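Local coordinates for tetratricopeptide TPR_2 repeat protein (Thermobaculum terrenum, PDB 5DJS) that is a tetratricopeptide-repeat protein that joins an array of helical hairpins to a GT-B-type glycosyltransferase family 41 fold and holds uridine-5'-diphosphate, at residues G91-E94 and R95-S99. The protein carries 1 engineered substitution. Numbering follows the deposited sequence.
Sequences GQVE and RGITS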
loop_
_atom_site.group_PDB
_atom_site.type_symbol
_atom_site.label_atom_id
_atom_site.label_comp_id
_atom_site.label_asym_id
_atom_site.label_seq_id
_atom_site.Cartn_x
_atom_site.Cartn_y
_atom_site.Cartn_z
ATOM N N GLY A 91 -9.218 -3.722 11.016
ATOM C CA GLY A 91 -9.154 -2.619 11.973
ATOM C C GLY A 91 -8.720 -3.018 13.378
ATOM O O GLY A 91 -8.576 -2.153 14.249
ATOM N N GLN A 92 -8.503 -4.313 13.614
ATOM C CA GLN A 92 -8.164 -4.822 14.948
ATOM C C GLN A 92 -6.671 -5.078 14.974
ATOM O O GLN A 92 -6.232 -6.225 14.962
ATOM C CB GLN A 92 -8.959 -6.096 15.259
ATOM C CG GLN A 92 -10.450 -5.945 15.027
ATOM C CD GLN A 92 -11.223 -7.201 15.330
ATOM O OE1 GLN A 92 -11.683 -7.899 14.421
ATOM N NE2 GLN A 92 -11.367 -7.506 16.613
ATOM N N VAL A 93 -5.903 -3.992 15.026
ATOM C CA VAL A 93 -4.455 -4.036 14.809
ATOM C C VAL A 93 -3.703 -4.781 15.908
ATOM O O VAL A 93 -2.836 -5.589 15.597
ATOM C CB VAL A 93 -3.857 -2.614 14.577
ATOM C CG1 VAL A 93 -2.327 -2.637 14.501
ATOM C CG2 VAL A 93 -4.409 -2.014 13.288
ATOM N N GLU A 94 -4.009 -4.519 17.173
ATOM C CA GLU A 94 -3.282 -5.182 18.268
ATOM C C GLU A 94 -3.565 -6.686 18.359
ATOM O O GLU A 94 -2.669 -7.454 18.671
ATOM C CB GLU A 94 -3.556 -4.514 19.623
ATOM C CG GLU A 94 -3.117 -3.052 19.753
ATOM C CD GLU A 94 -1.690 -2.770 19.278
ATOM O OE1 GLU A 94 -0.774 -3.603 19.510
ATOM O OE2 GLU A 94 -1.485 -1.691 18.670
ATOM N N ARG A 95 -4.802 -7.093 18.084
ATOM C CA ARG A 95 -5.168 -8.518 18.055
ATOM C C ARG A 95 -4.443 -9.277 16.935
ATOM O O ARG A 95 -4.083 -10.455 17.107
ATOM C CB ARG A 95 -6.684 -8.709 17.903
ATOM C CG ARG A 95 -7.484 -8.566 19.185
ATOM C CD ARG A 95 -8.942 -8.957 18.969
ATOM N NE ARG A 95 -9.719 -8.940 20.214
ATOM C CZ ARG A 95 -10.192 -7.846 20.823
ATOM N NH1 ARG A 95 -9.976 -6.621 20.332
ATOM N NH2 ARG A 95 -10.893 -7.970 21.950
ATOM N N GLY A 96 -4.253 -8.608 15.795
ATOM C CA GLY A 96 -3.533 -9.167 14.661
ATOM C C GLY A 96 -2.042 -9.287 14.927
ATOM O O GLY A 96 -1.435 -10.317 14.640
ATOM N N ILE A 97 -1.448 -8.233 15.480
ATOM C CA ILE A 97 -0.025 -8.249 15.853
ATOM C C ILE A 97 0.260 -9.474 16.732
ATOM O O ILE A 97 1.187 -10.223 16.456
ATOM C CB ILE A 97 0.411 -6.918 16.536
ATOM C CG1 ILE A 97 0.478 -5.790 15.484
ATOM C CG2 ILE A 97 1.773 -7.051 17.214
ATOM C CD1 ILE A 97 0.549 -4.381 16.052
ATOM N N THR A 98 -0.572 -9.690 17.751
ATOM C CA THR A 98 -0.498 -10.886 18.589
ATOM C C THR A 98 -0.508 -12.159 17.754
ATOM O O THR A 98 0.362 -12.994 17.928
ATOM C CB THR A 98 -1.655 -10.945 19.597
ATOM O OG1 THR A 98 -1.719 -9.706 20.301
ATOM C CG2 THR A 98 -1.446 -12.088 20.608
ATOM N N SER A 99 -1.488 -12.304 16.861
ATOM C CA SER A 99 -1.530 -13.461 15.957
ATOM C C SER A 99 -0.233 -13.636 15.129
ATOM O O SER A 99 0.232 -14.765 14.928
ATOM C CB SER A 99 -2.740 -13.402 15.033
ATOM O OG SER A 99 -3.797 -14.163 15.566
#
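The first turn of helix 93-106, the second helix of a tetratricopeptide-repeat hairpin, opens at N-cap residue Q92, whose carbonyl O accepts G96 N at 3.2 Å. Just before it, G91 ends helix 77-89 in a Schellman motif; its positive phi of 106° suits glycine, since a CB there would press on the preceding carbonyl. The next helical bond runs from I97 N to V93 O, 3.0 Å, and V93 CG1 meets I97 CD1 at 3.7 Å. Apolar V93 and I97 suit this buried side: V93 packs on Y123, I97 on L117 and A120 of helix 111-120. On the exposed side T98 OG1 donates a hydrogen bond back to E94 O at 2.9 Å, and T98 N donates to the same oxygen from the opposite face of the carbonyl plane. The E94 side chain, bent at chi2 (-48°), lies alongside I97, and its OE2 is hydrogen-bonded to S124 OG. R95 is exposed, as suits a long charged chain, and its aliphatic CD passes Q92 NE2 at 3.7 Å, the amide and guanidinium planes 48° apart. Two donors thus share E94 O, which ties the T98 hydroxyl to its own helix, while the E94 carboxylate links this turn to the loop after helix 111-120.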